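Local structure of hypothetical protein ebhA (Staphylococcus aureus, 2DGJ) at residues A[18-23]-A[109-114]; A[133-138]-A[188-193]; A[144-149]-A[201-206]; A[167-172]-A[181-186]; A[230-235]-A[242-247]. The protein probably binds the extracellular matrix as a cell wall-associated adhesin, of which this chain is a rod-like piece built from connected three-helix bundles. All coordinates share one frame; numbering follows the deposited sequence.

Overall arrangement
Contact 1 lies at the surface of the rod, contact 2 is buried, and contacts 3, 4 and 5 are partly buried. Contacts 1 and 2 use the two ends of helix 112-135. Contacts 2 and 4 share helix 180-194 and touch directly, I136 packing on L170, with contact 4 nested inside the loop that contact 2 closes; both are apolar. In contacts 1 and 3 a short helix carries a similarly folded glutamine; their polar side chains meet across the contact without bonding and find their hydrogen bonds just outside it. Contact 5 pairs two antiparallel helices through valines and one hydrogen bond. Contacts 2 and 3 also touch the second subunit.

Contact 1 (A[18-23]-A[109-114]); sequences QTQKYR and ATTVDG. With SO4 (sulfate ion), chain C.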
# COMPACT_ATOMS: atom_id res chain seq x y z
N GLN A 18 10.07 15.59 -10.84
CA GLN A 18 10.43 15.47 -9.43
C GLN A 18 9.27 15.94 -8.55
O GLN A 18 9.22 15.64 -7.36
CB GLN A 18 11.67 16.32 -9.11
CG GLN A 18 12.99 15.75 -9.61
CD GLN A 18 13.38 14.46 -8.91
OE1 GLN A 18 12.75 13.42 -9.12
NE2 GLN A 18 14.41 14.52 -8.08
N THR A 19 8.34 16.67 -9.16
CA THR A 19 7.20 17.20 -8.43
C THR A 19 6.13 16.17 -8.12
O THR A 19 5.98 15.18 -8.83
CB THR A 19 6.54 18.37 -9.18
OG1 THR A 19 5.97 17.89 -10.41
CG2 THR A 19 7.56 19.47 -9.48
N GLN A 20 5.38 16.44 -7.05
CA GLN A 20 4.29 15.58 -6.61
C GLN A 20 3.15 15.66 -7.63
O GLN A 20 2.39 14.70 -7.81
CB GLN A 20 3.82 16.06 -5.23
CG GLN A 20 2.73 15.22 -4.57
CD GLN A 20 1.38 15.42 -5.19
OE1 GLN A 20 1.05 16.54 -5.61
NE2 GLN A 20 0.58 14.36 -5.25
N LYS A 21 3.03 16.82 -8.29
CA LYS A 21 1.98 17.02 -9.28
C LYS A 21 2.10 15.97 -10.38
O LYS A 21 1.10 15.46 -10.89
CB LYS A 21 2.09 18.43 -9.88
CG LYS A 21 0.99 18.78 -10.87
CD LYS A 21 1.03 20.25 -11.26
CE LYS A 21 -0.06 20.61 -12.26
NZ LYS A 21 -1.43 20.34 -11.75
N TYR A 22 3.34 15.64 -10.74
CA TYR A 22 3.61 14.65 -11.77
C TYR A 22 3.56 13.26 -11.16
O TYR A 22 2.79 12.39 -11.59
CB TYR A 22 5.00 14.88 -12.37
CG TYR A 22 5.47 13.76 -13.28
CD1 TYR A 22 5.02 13.66 -14.60
CD2 TYR A 22 6.36 12.79 -12.82
CE1 TYR A 22 5.43 12.62 -15.42
CE2 TYR A 22 6.77 11.74 -13.63
CZ TYR A 22 6.31 11.66 -14.93
OH TYR A 22 6.72 10.63 -15.75
N ARG A 23 4.39 13.06 -10.14
CA ARG A 23 4.50 11.80 -9.41
C ARG A 23 3.19 11.06 -9.21
O ARG A 23 3.03 9.93 -9.68
CB ARG A 23 5.13 12.07 -8.04
CG ARG A 23 6.38 11.28 -7.73
CD ARG A 23 7.62 11.92 -8.33
NE ARG A 23 8.79 11.65 -7.50
CZ ARG A 23 9.23 10.44 -7.18
NH1 ARG A 23 8.61 9.35 -7.61
NH2 ARG A 23 10.31 10.32 -6.41
N ALA A 109 0.78 15.91 5.00
CA ALA A 109 1.25 14.95 4.00
C ALA A 109 1.39 15.60 2.62
O ALA A 109 0.49 16.29 2.15
CB ALA A 109 0.29 13.76 3.92
N THR A 110 2.53 15.37 1.97
CA THR A 110 2.79 15.94 0.66
C THR A 110 2.61 14.96 -0.51
O THR A 110 2.62 15.38 -1.67
CB THR A 110 4.23 16.50 0.57
OG1 THR A 110 5.16 15.44 0.80
CG2 THR A 110 4.44 17.60 1.60
N THR A 111 2.45 13.68 -0.21
CA THR A 111 2.27 12.68 -1.26
C THR A 111 1.07 11.77 -0.98
O THR A 111 0.62 11.65 0.16
CB THR A 111 3.51 11.80 -1.42
OG1 THR A 111 3.68 10.99 -0.25
CG2 THR A 111 4.75 12.68 -1.60
N VAL A 112 0.56 11.14 -2.03
CA VAL A 112 -0.58 10.23 -1.88
C VAL A 112 -0.15 9.05 -1.02
O VAL A 112 -0.93 8.55 -0.21
CB VAL A 112 -1.07 9.71 -3.25
CG1 VAL A 112 -2.15 8.67 -3.05
CG2 VAL A 112 -1.59 10.87 -4.08
N ASP A 113 1.09 8.60 -1.19
CA ASP A 113 1.61 7.49 -0.40
C ASP A 113 1.68 7.88 1.07
O ASP A 113 1.38 7.08 1.95
CB ASP A 113 3.00 7.06 -0.88
CG ASP A 113 2.96 6.38 -2.23
OD1 ASP A 113 2.09 5.50 -2.43
OD2 ASP A 113 3.80 6.70 -3.10
N GLY A 114 2.09 9.12 1.32
CA GLY A 114 2.19 9.61 2.69
C GLY A 114 0.83 9.62 3.37
O GLY A 114 0.69 9.17 4.51
S SO4 C . 5.32 12.88 2.93
O1 SO4 C . 5.94 14.21 3.07
O2 SO4 C . 5.56 12.10 4.15
O3 SO4 C . 3.86 13.04 2.73
O4 SO4 C . 5.93 12.18 1.78
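The flat carboxamide of Q20 has the carbonyl oxygen of T110 to one side of its plane, over CG and beyond the amide's edge: T110 O is 2.9 Å from Q20 CG, a tight approach, but 3.7 Å from Q20 CD. Beyond the nitrogen end of the group stands a methyl of V112, its CG2 lying 4.3 Å from Q20 NE2. With CG anti to the backbone N (chi1 -176°) and a bend at CG, the chain of Q20 folds so that its CH2 group meets the carbonyl while NE2 is given to D24 and the backbone oxygen of G73. D24 also accepts from V112 N, so one carboxylate ties both segments together. The contact joins a FIVAR part of the chain, at helix 20-23, to a GA module part at the start of helix 112-135, with helix 73-88 alongside, where Q20 packs on D74 and L77. T19 caps helix 20-23 through a weak bond, and T111 is the N-cap of helix 112-135, its OG1 accepting from G114 N at 2.9 Å. A sulfate, probably from the crystallisation liquor, is bound at the start of helix 112-135. T110 grips it twice, with N to sulfate O3 at 2.8 Å and OG1 to sulfate O1 at 2.7 Å, while T111 OG1 reaches sulfate O4 at 3.3 Å.

Contact 2 (A[133-138]-A[188-193]); sequences QGAIND and NAVTRA
A135, near the C-terminal end of helix 112-135, comes opposite V190 in the C-terminal half of helix 180-194, their CA atoms 6.7 Å apart. V190 points at this helix end and carries most of its side of the contact. One methyl does most of the work: V190 CG1 lies 4.0 Å from A135 CB, 3.6 Å from I136 CG2 and, at 3.6 Å, also against the backbone oxygen of A135. CG1 is anti to the backbone N of V190 (chi1 179°), which aims it at the opposing turn. The second methyl, CG2 of V190, also meets the I136 branch, CG2 to CG2 being 3.8 Å, so I136 CG2 rests against both prongs of the valine, and the two side chains cross at about a right angle. The rest of I136 turns to helix 153-170, packing on A166, E167 and L170, and thereby joins all three helices of the three-helix bundle of this FIVAR domain. On the outer side of the turn, Q133 NE2 gives a nearly straight hydrogen bond of 2.9 Å to N137 OD1, which lies close to the amide plane of Q133. D138 makes a salt bridge to K194, and the far side of helix 180-194 is held by Q35 of the second subunit, which bonds N188 and T191. Between the two segments themselves there is no hydrogen bond, which implies an association that rests on close methyl packing and exclusion of water, with polar links kept to the margins.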
# COMPACT_ATOMS: atom_id res chain seq x y z
N GLN A 133 -8.99 -1.16 25.25
CA GLN A 133 -10.30 -0.88 25.84
C GLN A 133 -10.98 -2.19 26.22
O GLN A 133 -11.60 -2.29 27.28
CB GLN A 133 -11.18 -0.11 24.84
CG GLN A 133 -12.59 0.19 25.34
CD GLN A 133 -12.60 1.10 26.56
OE1 GLN A 133 -12.14 2.24 26.49
NE2 GLN A 133 -13.11 0.59 27.67
N GLY A 134 -10.87 -3.18 25.34
CA GLY A 134 -11.49 -4.47 25.61
C GLY A 134 -10.85 -5.20 26.76
O GLY A 134 -11.52 -5.89 27.53
N ALA A 135 -9.53 -5.05 26.89
CA ALA A 135 -8.79 -5.71 27.96
C ALA A 135 -9.25 -5.28 29.35
O ALA A 135 -9.08 -6.02 30.32
CB ALA A 135 -7.30 -5.44 27.79
N ILE A 136 -9.84 -4.09 29.45
CA ILE A 136 -10.29 -3.60 30.75
C ILE A 136 -11.80 -3.37 30.86
O ILE A 136 -12.25 -2.67 31.76
CB ILE A 136 -9.58 -2.27 31.13
CG1 ILE A 136 -10.11 -1.12 30.26
CG2 ILE A 136 -8.07 -2.41 30.95
CD1 ILE A 136 -9.65 0.24 30.72
N ASN A 137 -12.57 -3.96 29.95
CA ASN A 137 -14.02 -3.79 30.01
C ASN A 137 -14.63 -4.58 31.16
O ASN A 137 -15.77 -4.33 31.56
CB ASN A 137 -14.68 -4.20 28.70
CG ASN A 137 -14.73 -3.07 27.69
OD1 ASN A 137 -14.59 -1.89 28.04
ND2 ASN A 137 -14.95 -3.42 26.43
N ASP A 138 -13.87 -5.53 31.69
CA ASP A 138 -14.34 -6.33 32.82
C ASP A 138 -13.64 -5.89 34.10
O ASP A 138 -13.56 -6.66 35.06
CB ASP A 138 -14.09 -7.82 32.58
CG ASP A 138 -12.62 -8.15 32.41
OD1 ASP A 138 -11.78 -7.23 32.54
OD2 ASP A 138 -12.30 -9.32 32.14
N ASN A 188 -0.43 -5.14 27.09
CA ASN A 188 0.28 -6.28 27.67
C ASN A 188 0.26 -6.20 29.19
O ASN A 188 0.12 -7.22 29.86
CB ASN A 188 1.72 -6.31 27.18
CG ASN A 188 1.86 -6.96 25.82
OD1 ASN A 188 1.69 -8.18 25.68
ND2 ASN A 188 2.16 -6.17 24.80
N ALA A 189 0.38 -4.99 29.72
CA ALA A 189 0.39 -4.76 31.16
C ALA A 189 -0.88 -5.30 31.80
O ALA A 189 -0.82 -6.03 32.78
CB ALA A 189 0.55 -3.27 31.48
N VAL A 190 -2.02 -4.92 31.23
CA VAL A 190 -3.31 -5.37 31.74
C VAL A 190 -3.46 -6.88 31.63
O VAL A 190 -3.80 -7.55 32.60
CB VAL A 190 -4.47 -4.70 30.97
CG1 VAL A 190 -5.81 -5.20 31.51
CG2 VAL A 190 -4.39 -3.20 31.10
N THR A 191 -3.21 -7.40 30.43
CA THR A 191 -3.32 -8.83 30.16
C THR A 191 -2.51 -9.70 31.11
O THR A 191 -3.05 -10.61 31.74
CB THR A 191 -2.88 -9.15 28.72
OG1 THR A 191 -3.71 -8.44 27.79
CG2 THR A 191 -3.01 -10.64 28.46
N ARG A 192 -1.22 -9.43 31.22
CA ARG A 192 -0.36 -10.21 32.10
C ARG A 192 -0.64 -10.03 33.59
O ARG A 192 -0.55 -10.98 34.37
CB ARG A 192 1.11 -9.91 31.78
CG ARG A 192 1.50 -10.49 30.42
CD ARG A 192 2.93 -10.23 29.99
NE ARG A 192 3.22 -10.99 28.77
CZ ARG A 192 4.30 -10.81 28.00
NH1 ARG A 192 5.20 -9.89 28.31
NH2 ARG A 192 4.46 -11.57 26.92
N ALA A 193 -1.00 -8.81 33.99
CA ALA A 193 -1.30 -8.54 35.39
C ALA A 193 -2.58 -9.26 35.80
O ALA A 193 -2.67 -9.82 36.89
CB ALA A 193 -1.46 -7.05 35.62

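Contact 3 (A[144-149]-A[201-206]); sequences RNQNYL and ENLRNA
N147, in the single turn of helix 146-149, stands 8.1 Å from E201 by CA atoms. The turn begins with an N-cap: N145 OD1 accepts from N147 N, two residues on, which makes an Asx turn. Here helix 146-149 folds against the first turns of helix 199-215, where the FIVAR part of this string of three-helix bundles meets the GA module, and Q146 follows the same course as Q20 in contact 1. Its CG is anti to the backbone N (chi1 -175°) and the chain bends beyond it, carrying NE2 over to L203. There Q146 NE2 lies 3.8 Å from L203 CB and 4.1 Å from L203 CD2, an apolar neighbour for a nitrogen whose bonds go to D150 and the backbone oxygen of G199. N147 and E201 set amide and carboxylate nearly coplanar, 24° apart, but N147 OD1 and E201 OE1 remain 4.1 Å from each other. The amide oxygen is spent instead on A200 N, and N147 also pairs with G199 through the backbone, so it holds the first residues of helix 199-215. The second subunit packs against the outer side, where its T48 receives a hydrogen bond from N205 ND2. At the cap, the bond from N147 N to N145 OD1 is 2.7 Å long and almost straight, at 167°, while N145 O accepts from both Y148 N and L149 N.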
# COMPACT_ATOMS: atom_id res chain seq x y z
N ARG A 144 -14.17 -7.04 41.99
CA ARG A 144 -15.09 -7.55 43.01
C ARG A 144 -15.03 -9.06 43.14
O ARG A 144 -15.70 -9.65 43.99
CB ARG A 144 -16.53 -7.16 42.67
CG ARG A 144 -16.77 -5.68 42.38
CD ARG A 144 -18.27 -5.38 42.37
NE ARG A 144 -18.59 -4.04 41.88
CZ ARG A 144 -18.68 -3.73 40.58
NH1 ARG A 144 -18.47 -4.66 39.66
NH2 ARG A 144 -19.00 -2.49 40.22
N ASN A 145 -14.22 -9.70 42.29
CA ASN A 145 -14.11 -11.16 42.31
C ASN A 145 -13.04 -11.67 43.28
O ASN A 145 -11.99 -11.05 43.44
CB ASN A 145 -13.84 -11.68 40.90
CG ASN A 145 -13.88 -13.19 40.82
OD1 ASN A 145 -12.92 -13.87 41.18
ND2 ASN A 145 -15.01 -13.72 40.35
N GLN A 146 -13.33 -12.80 43.92
CA GLN A 146 -12.43 -13.41 44.88
C GLN A 146 -11.03 -13.68 44.32
O GLN A 146 -10.05 -13.67 45.07
CB GLN A 146 -13.06 -14.71 45.38
CG GLN A 146 -12.31 -15.45 46.50
CD GLN A 146 -11.12 -16.23 45.99
OE1 GLN A 146 -11.16 -16.81 44.90
NE2 GLN A 146 -10.07 -16.28 46.79
N ASN A 147 -10.94 -13.91 43.02
CA ASN A 147 -9.65 -14.19 42.40
C ASN A 147 -8.74 -12.97 42.45
O ASN A 147 -7.51 -13.10 42.47
CB ASN A 147 -9.81 -14.65 40.95
CG ASN A 147 -8.51 -15.16 40.36
OD1 ASN A 147 -7.96 -16.17 40.79
ND2 ASN A 147 -8.00 -14.44 39.36
N TYR A 148 -9.33 -11.79 42.45
CA TYR A 148 -8.55 -10.56 42.53
C TYR A 148 -8.34 -10.24 44.00
O TYR A 148 -7.21 -10.02 44.45
CB TYR A 148 -9.28 -9.38 41.88
CG TYR A 148 -8.68 -8.05 42.26
CD1 TYR A 148 -7.51 -7.58 41.67
CD2 TYR A 148 -9.24 -7.28 43.29
CE1 TYR A 148 -6.91 -6.40 42.08
CE2 TYR A 148 -8.65 -6.09 43.71
CZ TYR A 148 -7.48 -5.66 43.11
OH TYR A 148 -6.87 -4.51 43.54
N LEU A 149 -9.45 -10.21 44.74
CA LEU A 149 -9.45 -9.91 46.16
C LEU A 149 -8.46 -10.72 46.98
O LEU A 149 -7.71 -10.15 47.77
CB LEU A 149 -10.86 -10.10 46.73
CG LEU A 149 -11.74 -8.85 46.92
CD1 LEU A 149 -11.22 -7.68 46.11
CD2 LEU A 149 -13.17 -9.19 46.53
N GLU A 201 -6.05 -19.71 43.49
CA GLU A 201 -5.03 -20.64 43.95
C GLU A 201 -4.69 -20.48 45.43
O GLU A 201 -4.44 -21.45 46.12
CB GLU A 201 -3.76 -20.50 43.11
CG GLU A 201 -3.91 -20.99 41.69
CD GLU A 201 -4.22 -19.88 40.70
OE1 GLU A 201 -5.00 -18.96 41.04
OE2 GLU A 201 -3.69 -19.93 39.57
N ASN A 202 -4.67 -19.24 45.91
CA ASN A 202 -4.37 -19.01 47.32
C ASN A 202 -5.43 -19.65 48.23
O ASN A 202 -5.12 -20.12 49.32
CB ASN A 202 -4.29 -17.51 47.62
CG ASN A 202 -3.00 -16.89 47.12
OD1 ASN A 202 -1.99 -17.58 46.93
ND2 ASN A 202 -3.01 -15.57 46.93
N LEU A 203 -6.67 -19.65 47.76
CA LEU A 203 -7.78 -20.23 48.53
C LEU A 203 -7.67 -21.74 48.60
O LEU A 203 -7.93 -22.35 49.64
CB LEU A 203 -9.12 -19.83 47.91
CG LEU A 203 -10.36 -20.44 48.58
CD1 LEU A 203 -10.41 -20.03 50.04
CD2 LEU A 203 -11.61 -19.99 47.83
N ARG A 204 -7.30 -22.36 47.49
CA ARG A 204 -7.15 -23.81 47.43
C ARG A 204 -6.04 -24.25 48.39
O ARG A 204 -6.20 -25.19 49.16
CB ARG A 204 -6.81 -24.26 46.01
CG ARG A 204 -7.01 -25.74 45.74
CD ARG A 204 -8.41 -26.05 45.20
NE ARG A 204 -9.35 -26.53 46.21
CZ ARG A 204 -10.25 -25.77 46.83
NH1 ARG A 204 -10.37 -24.48 46.53
NH2 ARG A 204 -11.06 -26.31 47.73
N ASN A 205 -4.90 -23.55 48.35
CA ASN A 205 -3.78 -23.86 49.23
C ASN A 205 -4.14 -23.53 50.67
O ASN A 205 -3.76 -24.24 51.61
CB ASN A 205 -2.54 -23.05 48.82
CG ASN A 205 -1.98 -23.49 47.47
OD1 ASN A 205 -1.71 -24.67 47.26
ND2 ASN A 205 -1.79 -22.53 46.57
N ALA A 206 -4.89 -22.45 50.85
CA ALA A 206 -5.31 -22.03 52.18
C ALA A 206 -6.15 -23.10 52.84
O ALA A 206 -5.95 -23.44 54.01
CB ALA A 206 -6.09 -20.74 52.09

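Contact 4 (A[167-172]-A[181-186]); sequences EGILNK and ADVDNA
I169 reaches across to helix 180-194 like a fork, its two branches finding separate partners on successive turns. The longer one runs to A186, where I169 CD1 rests 3.5 Å from A186 CB; the shorter lies looser, with I169 CG2 4.4 Å from V183 CG2. Since CG1 is anti to the carbonyl carbon (chi1 -70°) and the chain is extended beyond it, CD1 stretches the full length of the side chain to the small alanine. The same methyl, I169 CD1, lies 4.3 Å from D182 O. The CB of A186 points toward the isoleucine's segment, whereas V183 meets it more from the flank. This is the hairpin of two antiparallel helices within a FIVAR three-helix bundle, 153-170 and 180-194, joined by a short loop from which T178 also covers I169 and V183. The third side belongs to helix 112-135, where M129 packs on I169 and A128 on V183. D182 and N185 share a weak hydrogen bond along their own helix. The chemistry implies a seam that is mainly apolar, an association that rests on van der Waals packing of a branched side chain on small apolar groups, with no polar bond across it.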
# COMPACT_ATOMS: atom_id res chain seq x y z
N GLU A 167 -6.63 3.29 31.58
CA GLU A 167 -7.72 4.27 31.61
C GLU A 167 -7.22 5.67 31.26
O GLU A 167 -7.94 6.44 30.61
CB GLU A 167 -8.38 4.28 32.99
CG GLU A 167 -8.95 2.94 33.41
CD GLU A 167 -9.59 2.99 34.79
OE1 GLU A 167 -8.88 3.33 35.76
OE2 GLU A 167 -10.79 2.68 34.89
N GLY A 168 -6.01 5.99 31.69
CA GLY A 168 -5.45 7.30 31.40
C GLY A 168 -5.19 7.45 29.91
O GLY A 168 -5.44 8.51 29.32
N ILE A 169 -4.70 6.38 29.29
CA ILE A 169 -4.42 6.37 27.86
C ILE A 169 -5.73 6.40 27.06
O ILE A 169 -5.82 7.01 26.00
CB ILE A 169 -3.63 5.10 27.47
CG1 ILE A 169 -2.21 5.19 28.02
CG2 ILE A 169 -3.63 4.90 25.96
CD1 ILE A 169 -1.39 3.92 27.82
N LEU A 170 -6.75 5.74 27.60
CA LEU A 170 -8.05 5.63 26.96
C LEU A 170 -8.93 6.89 26.98
O LEU A 170 -9.63 7.16 26.01
CB LEU A 170 -8.82 4.46 27.58
CG LEU A 170 -8.93 3.15 26.80
CD1 LEU A 170 -7.79 3.00 25.81
CD2 LEU A 170 -8.94 1.99 27.78
N ASN A 171 -8.90 7.63 28.08
CA ASN A 171 -9.72 8.84 28.19
C ASN A 171 -9.55 9.72 26.95
O ASN A 171 -8.49 10.29 26.71
CB ASN A 171 -9.34 9.62 29.45
CG ASN A 171 -10.36 10.70 29.78
OD1 ASN A 171 -10.58 11.62 29.00
ND2 ASN A 171 -11.00 10.58 30.94
N LYS A 172 -10.62 9.82 26.16
CA LYS A 172 -10.59 10.60 24.93
C LYS A 172 -10.40 12.10 25.17
O LYS A 172 -9.78 12.78 24.36
CB LYS A 172 -11.89 10.37 24.14
CG LYS A 172 -12.11 8.93 23.71
CD LYS A 172 -13.38 8.80 22.88
CE LYS A 172 -13.63 7.37 22.48
NZ LYS A 172 -14.88 7.23 21.68
N ALA A 181 3.17 1.83 20.12
CA ALA A 181 4.05 1.04 20.97
C ALA A 181 3.64 1.11 22.44
O ALA A 181 3.63 0.09 23.13
CB ALA A 181 5.49 1.50 20.81
N ASP A 182 3.30 2.31 22.91
CA ASP A 182 2.90 2.47 24.30
C ASP A 182 1.52 1.86 24.56
O ASP A 182 1.27 1.29 25.62
CB ASP A 182 2.89 3.95 24.70
CG ASP A 182 4.28 4.54 24.77
OD1 ASP A 182 5.20 3.84 25.24
OD2 ASP A 182 4.46 5.71 24.37
N VAL A 183 0.63 1.98 23.58
CA VAL A 183 -0.70 1.41 23.72
C VAL A 183 -0.50 -0.09 23.91
O VAL A 183 -1.08 -0.69 24.83
CB VAL A 183 -1.57 1.65 22.47
CG1 VAL A 183 -2.89 0.90 22.60
CG2 VAL A 183 -1.83 3.13 22.30
N ASP A 184 0.33 -0.68 23.06
CA ASP A 184 0.60 -2.11 23.15
C ASP A 184 1.26 -2.46 24.47
O ASP A 184 0.99 -3.52 25.04
CB ASP A 184 1.48 -2.58 21.99
CG ASP A 184 0.73 -2.65 20.67
OD1 ASP A 184 -0.50 -2.90 20.70
OD2 ASP A 184 1.36 -2.48 19.60
N ASN A 185 2.12 -1.58 24.96
CA ASN A 185 2.78 -1.83 26.24
C ASN A 185 1.72 -1.86 27.33
O ASN A 185 1.75 -2.71 28.22
CB ASN A 185 3.81 -0.74 26.54
CG ASN A 185 5.02 -0.80 25.63
OD1 ASN A 185 5.57 -1.87 25.36
ND2 ASN A 185 5.46 0.36 25.16
N ALA A 186 0.79 -0.91 27.25
CA ALA A 186 -0.29 -0.81 28.23
C ALA A 186 -1.18 -2.05 28.15
O ALA A 186 -1.58 -2.60 29.17
CB ALA A 186 -1.12 0.46 27.97

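Contact 5 (A[230-235]-A[242-247]); sequences HQVEQA and NGVKDK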
# COMPACT_ATOMS: atom_id res chain seq x y z
N HIS A 230 -15.25 -28.97 57.85
CA HIS A 230 -16.38 -28.72 56.97
C HIS A 230 -16.54 -27.21 56.79
O HIS A 230 -16.87 -26.73 55.71
CB HIS A 230 -17.67 -29.30 57.55
CG HIS A 230 -18.83 -29.25 56.62
ND1 HIS A 230 -18.85 -29.93 55.41
CD2 HIS A 230 -20.01 -28.61 56.69
CE1 HIS A 230 -19.99 -29.71 54.80
NE2 HIS A 230 -20.73 -28.90 55.56
N GLN A 231 -16.31 -26.46 57.87
CA GLN A 231 -16.42 -25.00 57.81
C GLN A 231 -15.36 -24.46 56.85
O GLN A 231 -15.57 -23.44 56.19
CB GLN A 231 -16.23 -24.40 59.20
CG GLN A 231 -17.13 -24.99 60.27
CD GLN A 231 -17.46 -24.01 61.38
OE1 GLN A 231 -16.59 -23.28 61.85
NE2 GLN A 231 -18.72 -23.99 61.80
N VAL A 232 -14.22 -25.14 56.79
CA VAL A 232 -13.14 -24.74 55.89
C VAL A 232 -13.58 -25.05 54.46
O VAL A 232 -13.33 -24.28 53.53
CB VAL A 232 -11.85 -25.52 56.19
CG1 VAL A 232 -10.83 -25.29 55.08
CG2 VAL A 232 -11.28 -25.11 57.54
N GLU A 233 -14.24 -26.19 54.31
CA GLU A 233 -14.73 -26.65 53.02
C GLU A 233 -15.72 -25.66 52.40
O GLU A 233 -15.71 -25.44 51.19
CB GLU A 233 -15.40 -28.02 53.19
CG GLU A 233 -15.84 -28.71 51.91
CD GLU A 233 -17.06 -28.06 51.27
OE1 GLU A 233 -18.10 -27.91 51.95
OE2 GLU A 233 -16.98 -27.70 50.07
N GLN A 234 -16.55 -25.05 53.24
CA GLN A 234 -17.55 -24.11 52.76
C GLN A 234 -17.09 -22.66 52.68
O GLN A 234 -17.77 -21.82 52.09
CB GLN A 234 -18.81 -24.21 53.63
CG GLN A 234 -19.46 -25.59 53.60
CD GLN A 234 -20.85 -25.60 54.23
OE1 GLN A 234 -21.05 -26.17 55.30
NE2 GLN A 234 -21.80 -24.96 53.56
N ALA A 235 -15.94 -22.36 53.28
CA ALA A 235 -15.41 -21.00 53.25
C ALA A 235 -15.25 -20.53 51.80
O ALA A 235 -14.87 -21.32 50.93
CB ALA A 235 -14.07 -20.96 53.98
N ASN A 242 -9.02 -19.00 57.35
CA ASN A 242 -8.17 -18.73 58.50
C ASN A 242 -8.95 -18.41 59.77
O ASN A 242 -8.45 -18.60 60.88
CB ASN A 242 -7.22 -17.58 58.16
CG ASN A 242 -6.20 -17.96 57.11
OD1 ASN A 242 -5.70 -17.11 56.37
ND2 ASN A 242 -5.89 -19.25 57.04
N GLY A 243 -10.18 -17.92 59.62
CA GLY A 243 -10.99 -17.61 60.78
C GLY A 243 -11.39 -18.90 61.46
O GLY A 243 -11.43 -18.99 62.69
N VAL A 244 -11.68 -19.91 60.65
CA VAL A 244 -12.06 -21.23 61.15
C VAL A 244 -10.86 -21.89 61.81
O VAL A 244 -10.98 -22.46 62.89
CB VAL A 244 -12.56 -22.13 60.01
CG1 VAL A 244 -12.88 -23.53 60.54
CG2 VAL A 244 -13.78 -21.51 59.35
N LYS A 245 -9.71 -21.80 61.15
CA LYS A 245 -8.49 -22.39 61.68
C LYS A 245 -8.19 -21.81 63.06
O LYS A 245 -7.91 -22.54 64.01
CB LYS A 245 -7.31 -22.13 60.74
CG LYS A 245 -6.09 -22.99 61.03
CD LYS A 245 -4.90 -22.18 61.51
CE LYS A 245 -4.32 -21.32 60.39
NZ LYS A 245 -3.10 -20.58 60.83
N ASP A 246 -8.26 -20.48 63.17
CA ASP A 246 -7.99 -19.82 64.45
C ASP A 246 -8.98 -20.30 65.50
O ASP A 246 -8.62 -20.53 66.65
CB ASP A 246 -8.10 -18.30 64.31
CG ASP A 246 -6.97 -17.72 63.47
OD1 ASP A 246 -5.83 -18.22 63.58
OD2 ASP A 246 -7.22 -16.76 62.71
N LYS A 247 -10.24 -20.45 65.10
CA LYS A 247 -11.27 -20.90 66.02
C LYS A 247 -10.90 -22.28 66.53
O LYS A 247 -11.20 -22.63 67.67
CB LYS A 247 -12.64 -20.95 65.32
CG LYS A 247 -13.79 -21.39 66.21
CD LYS A 247 -15.14 -21.04 65.58
CE LYS A 247 -15.31 -21.70 64.22
NZ LYS A 247 -16.60 -21.31 63.58
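V244 CG1 is the point on which this contact turns: it lies 3.7 Å from Q231 CB and equally 3.7 Å from V232 CG2, wedged between two consecutive residues of the facing helix. The other methyl, V244 CG2, also meets Q231, 3.8 Å from its CB, and the side chains of V244 and V232 lean across one another at a slant. Above this apolar base runs the single hydrogen bond between the segments, from K247 NZ to Q231 OE1 at 2.6 Å. The ammonium approaches in the carbonyl plane, on a lone pair, with a C=O...N angle of 134°. Extended beyond CG, the glutamine crosses the lysine at about a right angle, and a bend in K247 at chi3 (59°) swings NZ round to the amide oxygen. What positions these groups is the pair of antiparallel helices, their segments 9.1 Å apart at closest approach with directions 169° apart, so that residues three apart on 242-247 line up with Q231. Together they form two arms of the GA module, a three-helix bundle. Helix 199-215 supplies the third: K207, T211 and I214 pack on V232, and K207 NZ hydrogen-bonds the carbonyl oxygens of E233 and A235, while V241 of helix 238-250 closes against V232 and A235.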